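Local atomic coordinates of probable glycosidase crf1 (Neosartorya fumigata, PDB entry 6IBU), a protein that cuts chitin chains and transfers them to beta-1,6-glucan or to other chitin, cross-linking the polysaccharides of the fungal cell wall. Residues A[13-27]-A[216-230]. Numbering follows the deposited sequence.
Sequences PNKGLAASTYTADFT and VKSVRIENANPAESY
Asn223 carries CG anti to its backbone N (chi1 -173°), which sends its amide to Leu17 O; Leu17, with the same setting (chi1 171°), brings CD2 3.8 Å from Ile221 CG2. The setting is the GH16 catalytic domain, a concanavalin-like beta-sandwich, and the case illustrates how two distant parts of a chain can pair as strands at two separate places. Strand 21-25 runs antiparallel to strand 216-223, with reciprocal backbone bonds at the Tyr22–Ile221 and Ala24–Val219 pairs. Tyr22, Ile221 and Val219 face the sandwich interior, where Val219 and Ile221 pack on Leu181 of the opposing sheet. Just after the strand, Phe26 turns toward the partner: its ring edge meets Val219 CG2 (3.6 Å from CE2), while Ala24 CB lies over one face. On the outer face Arg220 extends beside Thr23, and its NE and NH2 form a side-on salt bridge to Glu222 OE2, which lies in the guanidinium plane. Past these strands the two segments run through loops to a second, short antiparallel pairing at Asn14 and Tyr230. Between the two pairings the Asn223 amide is fixed from several sides: OD1 closes an Asx turn with Asn225 N, and ND2 donates to Tyr230 OH, nearly in the amide plane. The other ND2 hydrogen bond reaches a lone pair of Leu17 O at 2.9 Å.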
ATOM      1  N   PRO A  13      17.858 -11.303   5.425  1.00 38.49           N
ATOM      2  CA  PRO A  13      16.449 -11.642   5.602  1.00 35.67           C
ATOM      3  C   PRO A  13      15.512 -10.474   5.932  1.00 35.95           C
ATOM      4  O   PRO A  13      15.937  -9.585   6.622  1.00 35.96           O
ATOM      5  CB  PRO A  13      16.435 -12.552   6.838  1.00 35.45           C
ATOM      6  CG  PRO A  13      17.813 -13.163   6.874  1.00 36.32           C
ATOM      7  CD  PRO A  13      18.740 -12.146   6.248  1.00 38.80           C
ATOM      8  N   ASN A  14      14.253 -10.537   5.475  1.00 33.57           N
ATOM      9  CA  ASN A  14      13.181  -9.598   5.884  1.00 30.97           C
ATOM     10  C   ASN A  14      12.752  -9.977   7.301  1.00 28.60           C
ATOM     11  O   ASN A  14      12.549 -11.158   7.536  1.00 25.25           O
ATOM     12  CB  ASN A  14      11.960  -9.656   4.960  1.00 31.41           C
ATOM     13  CG  ASN A  14      12.231  -9.226   3.532  1.00 30.57           C
ATOM     14  OD1 ASN A  14      11.740  -9.856   2.596  1.00 30.75           O
ATOM     15  ND2 ASN A  14      12.961  -8.140   3.342  1.00 28.84           N
ATOM     16  N   LYS A  15      12.638  -9.007   8.206  1.00 29.50           N
ATOM     17  CA  LYS A  15      12.001  -9.217   9.526  1.00 29.61           C
ATOM     18  C   LYS A  15      10.559  -9.655   9.282  1.00 27.24           C
ATOM     19  O   LYS A  15       9.872  -9.003   8.477  1.00 24.91           O
ATOM     20  CB  LYS A  15      12.044  -7.938  10.353  1.00 34.67           C
ATOM     21  CG  LYS A  15      11.378  -8.038  11.715  1.00 41.72           C
ATOM     22  CD  LYS A  15      11.682  -6.822  12.590  1.00 47.00           C
ATOM     23  CE  LYS A  15      11.258  -6.993  14.037  1.00 49.88           C
ATOM     24  NZ  LYS A  15      12.251  -7.770  14.819  1.00 54.49           N
ATOM     25  N   GLY A  16      10.127 -10.711   9.966  1.00 25.54           N
ATOM     26  CA  GLY A  16       8.812 -11.336   9.762  1.00 24.43           C
ATOM     27  C   GLY A  16       7.831 -10.927  10.837  1.00 24.28           C
ATOM     28  O   GLY A  16       8.266 -10.582  11.930  1.00 27.54           O
ATOM     29  N   LEU A  17       6.543 -10.951  10.527  1.00 23.38           N
ATOM     30  CA  LEU A  17       5.480 -10.872  11.542  1.00 23.85           C
ATOM     31  C   LEU A  17       5.327 -12.291  12.099  1.00 27.03           C
ATOM     32  O   LEU A  17       4.755 -13.164  11.396  1.00 24.49           O
ATOM     33  CB  LEU A  17       4.211 -10.359  10.868  1.00 23.22           C
ATOM     34  CG  LEU A  17       2.948 -10.410  11.706  1.00 23.41           C
ATOM     35  CD1 LEU A  17       3.104  -9.545  12.939  1.00 25.04           C
ATOM     36  CD2 LEU A  17       1.753  -9.954  10.904  1.00 22.88           C
ATOM     37  N   ALA A  18       5.885 -12.546  13.285  1.00 27.45           N
ATOM     38  CA  ALA A  18       5.892 -13.886  13.911  1.00 27.41           C
ATOM     39  C   ALA A  18       4.568 -14.090  14.652  1.00 28.64           C
ATOM     40  O   ALA A  18       4.561 -14.472  15.828  1.00 32.48           O
ATOM     41  CB  ALA A  18       7.100 -14.034  14.799  1.00 28.31           C
ATOM     42  N   ALA A  19       3.468 -13.827  13.963  1.00 28.74           N
ATOM     43  CA  ALA A  19       2.097 -13.968  14.491  1.00 28.02           C
ATOM     44  C   ALA A  19       1.151 -14.228  13.323  1.00 26.46           C
ATOM     45  O   ALA A  19       1.501 -13.897  12.180  1.00 23.69           O
ATOM     46  CB  ALA A  19       1.714 -12.728  15.257  1.00 27.12           C
ATOM     47  N   SER A  20      -0.010 -14.804  13.598  1.00 28.49           N
ATOM     48  CA  SER A  20      -1.010 -15.049  12.535  1.00 30.65           C
ATOM     49  C   SER A  20      -1.835 -13.774  12.326  1.00 29.53           C
ATOM     50  O   SER A  20      -2.350 -13.591  11.223  1.00 25.57           O
ATOM     51  CB  SER A  20      -1.837 -16.272  12.820  1.00 32.34           C
ATOM     52  OG  SER A  20      -2.829 -15.987  13.785  1.00 37.48           O
ATOM     53  N   THR A  21      -1.921 -12.903  13.338  1.00 31.26           N
ATOM     54  CA  THR A  21      -2.746 -11.664  13.302  1.00 30.86           C
ATOM     55  C   THR A  21      -1.989 -10.474  13.899  1.00 29.53           C
ATOM     56  O   THR A  21      -1.348 -10.641  14.932  1.00 31.05           O
ATOM     57  CB  THR A  21      -4.061 -11.875  14.048  1.00 33.07           C
ATOM     58  OG1 THR A  21      -4.823 -12.824  13.305  1.00 32.32           O
ATOM     59  CG2 THR A  21      -4.868 -10.606  14.186  1.00 38.88           C
ATOM     60  N   TYR A  22      -2.091  -9.311  13.259  1.00 28.47           N
ATOM     61  CA  TYR A  22      -1.659  -7.993  13.798  1.00 24.74           C
ATOM     62  C   TYR A  22      -2.816  -7.006  13.635  1.00 24.08           C
ATOM     63  O   TYR A  22      -3.389  -6.942  12.574  1.00 24.38           O
ATOM     64  CB  TYR A  22      -0.405  -7.505  13.087  1.00 22.92           C
ATOM     65  CG  TYR A  22      -0.094  -6.071  13.387  1.00 22.28           C
ATOM     66  CD1 TYR A  22       0.657  -5.737  14.499  1.00 21.90           C
ATOM     67  CD2 TYR A  22      -0.590  -5.052  12.594  1.00 21.42           C
ATOM     68  CE1 TYR A  22       0.948  -4.421  14.804  1.00 20.95           C
ATOM     69  CE2 TYR A  22      -0.315  -3.729  12.884  1.00 21.77           C
ATOM     70  CZ  TYR A  22       0.438  -3.416  14.003  1.00 22.57           C
ATOM     71  OH  TYR A  22       0.685  -2.114  14.304  1.00 23.01           O
ATOM     72  N   THR A  23      -3.188  -6.308  14.698  1.00 25.00           N
ATOM     73  CA  THR A  23      -4.247  -5.273  14.710  1.00 27.29           C
ATOM     74  C   THR A  23      -3.696  -4.037  15.426  1.00 28.68           C
ATOM     75  O   THR A  23      -2.981  -4.167  16.413  1.00 30.79           O
ATOM     76  CB  THR A  23      -5.557  -5.771  15.337  1.00 26.76           C
ATOM     77  OG1 THR A  23      -5.292  -6.174  16.677  1.00 30.55           O
ATOM     78  CG2 THR A  23      -6.188  -6.932  14.604  1.00 26.61           C
ATOM     79  N   ALA A  24      -3.988  -2.867  14.881  1.00 33.47           N
ATOM     80  CA  ALA A  24      -3.656  -1.543  15.446  1.00 31.10           C
ATOM     81  C   ALA A  24      -4.927  -0.708  15.348  1.00 32.23           C
ATOM     82  O   ALA A  24      -5.447  -0.580  14.248  1.00 31.22           O
ATOM     83  CB  ALA A  24      -2.506  -0.933  14.692  1.00 30.24           C
ATOM     84  N   ASP A  25      -5.465  -0.282  16.481  1.00 33.58           N
ATOM     85  CA  ASP A  25      -6.429   0.836  16.574  1.00 35.63           C
ATOM     86  C   ASP A  25      -5.580   2.113  16.648  1.00 33.42           C
ATOM     87  O   ASP A  25      -4.819   2.262  17.585  1.00 33.72           O
ATOM     88  CB  ASP A  25      -7.363   0.600  17.763  1.00 39.28           C
ATOM     89  CG  ASP A  25      -8.577   1.526  17.813  1.00 47.07           C
ATOM     90  OD1 ASP A  25      -8.674   2.423  16.946  1.00 46.39           O
ATOM     91  OD2 ASP A  25      -9.421   1.359  18.736  1.00 53.64           O
ATOM     92  N   PHE A  26      -5.605   2.964  15.633  1.00 33.72           N
ATOM     93  CA  PHE A  26      -4.788   4.203  15.651  1.00 37.44           C
ATOM     94  C   PHE A  26      -5.432   5.301  16.505  1.00 38.24           C
ATOM     95  O   PHE A  26      -4.944   6.410  16.424  1.00 37.29           O
ATOM     96  CB  PHE A  26      -4.493   4.689  14.235  1.00 35.82           C
ATOM     97  CG  PHE A  26      -3.440   3.873  13.535  1.00 37.35           C
ATOM     98  CD1 PHE A  26      -2.175   3.742  14.075  1.00 39.00           C
ATOM     99  CD2 PHE A  26      -3.716   3.224  12.345  1.00 38.20           C
ATOM    100  CE1 PHE A  26      -1.209   2.979  13.439  1.00 40.81           C
ATOM    101  CE2 PHE A  26      -2.733   2.485  11.703  1.00 37.65           C
ATOM    102  CZ  PHE A  26      -1.484   2.357  12.255  1.00 36.94           C
ATOM    103  N   THR A  27      -6.407   5.032  17.353  1.00 46.38           N
ATOM    104  CA  THR A  27      -6.832   6.010  18.392  1.00 56.74           C
ATOM    105  C   THR A  27      -5.667   6.324  19.349  1.00 67.60           C
ATOM    106  O   THR A  27      -5.544   7.481  19.797  1.00 69.07           O
ATOM    107  CB  THR A  27      -8.017   5.477  19.195  1.00 55.56           C
ATOM    108  OG1 THR A  27      -8.166   6.362  20.301  1.00 62.16           O
ATOM    109  CG2 THR A  27      -7.819   4.071  19.713  1.00 52.36           C
ATOM    110  N   VAL A 216      -6.073   7.250   8.663  1.00 18.26           N
ATOM    111  CA  VAL A 216      -6.141   5.770   8.827  1.00 18.94           C
ATOM    112  C   VAL A 216      -6.522   5.482  10.277  1.00 17.60           C
ATOM    113  O   VAL A 216      -5.735   5.778  11.157  1.00 16.66           O
ATOM    114  CB  VAL A 216      -4.814   5.109   8.412  1.00 18.71           C
ATOM    115  CG1 VAL A 216      -4.808   3.634   8.803  1.00 19.35           C
ATOM    116  CG2 VAL A 216      -4.553   5.300   6.919  1.00 18.91           C
ATOM    117  N   LYS A 217      -7.703   4.951  10.538  1.00 19.93           N
ATOM    118  CA  LYS A 217      -8.064   4.736  11.956  1.00 23.82           C
ATOM    119  C   LYS A 217      -7.665   3.331  12.396  1.00 22.25           C
ATOM    120  O   LYS A 217      -7.343   3.203  13.579  1.00 23.19           O
ATOM    121  CB  LYS A 217      -9.468   5.197  12.352  1.00 28.23           C
ATOM    122  CG  LYS A 217     -10.663   4.721  11.573  1.00 32.31           C
ATOM    123  CD  LYS A 217     -11.844   5.662  11.837  1.00 37.62           C
ATOM    124  CE  LYS A 217     -13.129   4.941  12.224  1.00 42.23           C
ATOM    125  NZ  LYS A 217     -14.021   5.805  13.037  1.00 42.34           N
ATOM    126  N   SER A 218      -7.577   2.342  11.516  1.00 21.39           N
ATOM    127  CA  SER A 218      -7.171   0.982  11.949  1.00 21.02           C
ATOM    128  C   SER A 218      -6.504   0.184  10.831  1.00 20.46           C
ATOM    129  O   SER A 218      -6.732   0.472   9.635  1.00 20.97           O
ATOM    130  CB  SER A 218      -8.325   0.222  12.572  1.00 21.55           C
ATOM    131  OG  SER A 218      -9.238  -0.244  11.598  1.00 23.20           O
ATOM    132  N   VAL A 219      -5.684  -0.778  11.255  1.00 19.29           N
ATOM    133  CA  VAL A 219      -5.002  -1.751  10.367  1.00 19.84           C
ATOM    134  C   VAL A 219      -5.170  -3.156  10.940  1.00 20.07           C
ATOM    135  O   VAL A 219      -4.907  -3.343  12.122  1.00 18.84           O
ATOM    136  CB  VAL A 219      -3.533  -1.374  10.178  1.00 19.10           C
ATOM    137  CG1 VAL A 219      -2.726  -2.516   9.585  1.00 19.55           C
ATOM    138  CG2 VAL A 219      -3.430  -0.131   9.321  1.00 19.45           C
ATOM    139  N   ARG A 220      -5.582  -4.104  10.102  1.00 21.06           N
ATOM    140  CA  ARG A 220      -5.565  -5.546  10.425  1.00 23.24           C
ATOM    141  C   ARG A 220      -4.693  -6.262   9.397  1.00 22.32           C
ATOM    142  O   ARG A 220      -4.998  -6.168   8.204  1.00 21.84           O
ATOM    143  CB  ARG A 220      -6.984  -6.100  10.442  1.00 28.05           C
ATOM    144  CG  ARG A 220      -7.046  -7.577  10.793  1.00 32.69           C
ATOM    145  CD  ARG A 220      -8.434  -8.135  10.593  1.00 39.06           C
ATOM    146  NE  ARG A 220      -8.454  -9.554  10.939  1.00 43.36           N
ATOM    147  CZ  ARG A 220      -8.516 -10.037  12.178  1.00 45.21           C
ATOM    148  NH1 ARG A 220      -8.582  -9.223  13.221  1.00 46.51           N
ATOM    149  NH2 ARG A 220      -8.540 -11.346  12.369  1.00 45.62           N
ATOM    150  N   ILE A 221      -3.638  -6.938   9.837  1.00 20.75           N
ATOM    151  CA  ILE A 221      -2.862  -7.854   8.958  1.00 19.52           C
ATOM    152  C   ILE A 221      -3.010  -9.283   9.473  1.00 19.98           C
ATOM    153  O   ILE A 221      -2.819  -9.528  10.683  1.00 18.85           O
ATOM    154  CB  ILE A 221      -1.395  -7.420   8.849  1.00 18.62           C
ATOM    155  CG1 ILE A 221      -1.286  -6.091   8.097  1.00 18.72           C
ATOM    156  CG2 ILE A 221      -0.572  -8.526   8.202  1.00 18.05           C
ATOM    157  CD1 ILE A 221       0.095  -5.491   8.104  1.00 19.37           C
ATOM    158  N   GLU A 222      -3.338 -10.194   8.568  1.00 21.89           N
ATOM    159  CA  GLU A 222      -3.320 -11.657   8.819  1.00 23.42           C
ATOM    160  C   GLU A 222      -2.158 -12.240   8.036  1.00 21.08           C
ATOM    161  O   GLU A 222      -2.072 -11.966   6.845  1.00 20.48           O
ATOM    162  CB  GLU A 222      -4.620 -12.291   8.372  1.00 26.79           C
ATOM    163  CG  GLU A 222      -5.805 -11.788   9.153  1.00 31.93           C
ATOM    164  CD  GLU A 222      -7.101 -12.478   8.781  1.00 36.17           C
ATOM    165  OE1 GLU A 222      -7.083 -13.282   7.808  1.00 37.54           O
ATOM    166  OE2 GLU A 222      -8.121 -12.220   9.466  1.00 41.68           O
ATOM    167  N   ASN A 223      -1.235 -12.893   8.722  1.00 20.08           N
ATOM    168  CA  ASN A 223      -0.042 -13.487   8.089  1.00 19.60           C
ATOM    169  C   ASN A 223      -0.344 -14.976   7.912  1.00 21.70           C
ATOM    170  O   ASN A 223      -0.471 -15.677   8.933  1.00 25.00           O
ATOM    171  CB  ASN A 223       1.215 -13.219   8.903  1.00 18.93           C
ATOM    172  CG  ASN A 223       2.469 -13.665   8.184  1.00 19.28           C
ATOM    173  OD1 ASN A 223       2.394 -14.247   7.101  1.00 18.23           O
ATOM    174  ND2 ASN A 223       3.622 -13.379   8.774  1.00 17.72           N
ATOM    175  N   ALA A 224      -0.467 -15.425   6.668  1.00 21.45           N
ATOM    176  CA  ALA A 224      -0.735 -16.835   6.300  1.00 22.85           C
ATOM    177  C   ALA A 224       0.443 -17.710   6.758  1.00 21.51           C
ATOM    178  O   ALA A 224       0.216 -18.891   7.065  1.00 21.77           O
ATOM    179  CB  ALA A 224      -0.972 -16.949   4.800  1.00 21.20           C
ATOM    180  N   ASN A 225       1.648 -17.140   6.803  1.00 21.32           N
ATOM    181  CA  ASN A 225       2.911 -17.880   7.072  1.00 21.12           C
ATOM    182  C   ASN A 225       3.708 -17.168   8.161  1.00 20.57           C
ATOM    183  O   ASN A 225       4.800 -16.667   7.926  1.00 20.70           O
ATOM    184  CB  ASN A 225       3.704 -18.055   5.775  1.00 20.91           C
ATOM    185  CG  ASN A 225       2.969 -18.965   4.810  1.00 21.33           C
ATOM    186  OD1 ASN A 225       3.033 -20.186   4.941  1.00 21.53           O
ATOM    187  ND2 ASN A 225       2.181 -18.388   3.913  1.00 21.87           N
ATOM    188  N   PRO A 226       3.230 -17.142   9.417  1.00 20.44           N
ATOM    189  CA  PRO A 226       3.960 -16.461  10.476  1.00 20.37           C
ATOM    190  C   PRO A 226       5.409 -16.963  10.559  1.00 22.67           C
ATOM    191  O   PRO A 226       5.622 -18.150  10.474  1.00 22.18           O
ATOM    192  CB  PRO A 226       3.206 -16.869  11.745  1.00 20.36           C
ATOM    193  CG  PRO A 226       1.825 -17.258  11.273  1.00 19.90           C
ATOM    194  CD  PRO A 226       2.038 -17.859   9.904  1.00 20.42           C
ATOM    195  N   ALA A 227       6.365 -16.049  10.706  1.00 23.87           N
ATOM    196  CA  ALA A 227       7.796 -16.364  10.836  1.00 24.42           C
ATOM    197  C   ALA A 227       8.532 -15.179  11.448  1.00 26.32           C
ATOM    198  O   ALA A 227       8.061 -14.020  11.307  1.00 26.96           O
ATOM    199  CB  ALA A 227       8.354 -16.712   9.495  1.00 24.83           C
ATOM    200  N   GLU A 228       9.651 -15.472  12.101  1.00 28.28           N
ATOM    201  CA  GLU A 228      10.541 -14.445  12.688  1.00 31.42           C
ATOM    202  C   GLU A 228      11.231 -13.710  11.537  1.00 28.35           C
ATOM    203  O   GLU A 228      11.569 -12.534  11.717  1.00 28.30           O
ATOM    204  CB  GLU A 228      11.506 -15.075  13.694  1.00 36.28           C
ATOM    205  CG  GLU A 228      10.860 -15.345  15.053  1.00 44.21           C
ATOM    206  CD  GLU A 228      11.698 -16.153  16.042  1.00 52.97           C
ATOM    207  OE1 GLU A 228      12.932 -15.936  16.085  1.00 60.27           O
ATOM    208  OE2 GLU A 228      11.121 -17.005  16.777  1.00 60.59           O
ATOM    209  N   SER A 229      11.418 -14.368  10.390  1.00 26.84           N
ATOM    210  CA  SER A 229      12.087 -13.758   9.217  1.00 27.06           C
ATOM    211  C   SER A 229      11.889 -14.582   7.937  1.00 24.50           C
ATOM    212  O   SER A 229      11.499 -15.744   8.002  1.00 22.81           O
ATOM    213  CB  SER A 229      13.541 -13.570   9.495  1.00 28.35           C
ATOM    214  OG  SER A 229      14.235 -14.791   9.302  1.00 29.63           O
ATOM    215  N   TYR A 230      12.139 -13.948   6.799  1.00 24.06           N
ATOM    216  CA  TYR A 230      12.030 -14.545   5.454  1.00 22.59           C
ATOM    217  C   TYR A 230      13.339 -14.318   4.723  1.00 22.46           C
ATOM    218  O   TYR A 230      13.869 -13.216   4.787  1.00 22.55           O
ATOM    219  CB  TYR A 230      10.890 -13.933   4.650  1.00 21.56           C
ATOM    220  CG  TYR A 230       9.538 -14.029   5.309  1.00 20.88           C
ATOM    221  CD1 TYR A 230       8.860 -15.228   5.394  1.00 19.20           C
ATOM    222  CD2 TYR A 230       8.956 -12.897   5.864  1.00 20.60           C
ATOM    223  CE1 TYR A 230       7.623 -15.294   5.992  1.00 20.66           C
ATOM    224  CE2 TYR A 230       7.715 -12.942   6.462  1.00 20.48           C
ATOM    225  CZ  TYR A 230       7.047 -14.146   6.512  1.00 21.09           C
ATOM    226  OH  TYR A 230       5.830 -14.185   7.112  1.00 22.90           O
TER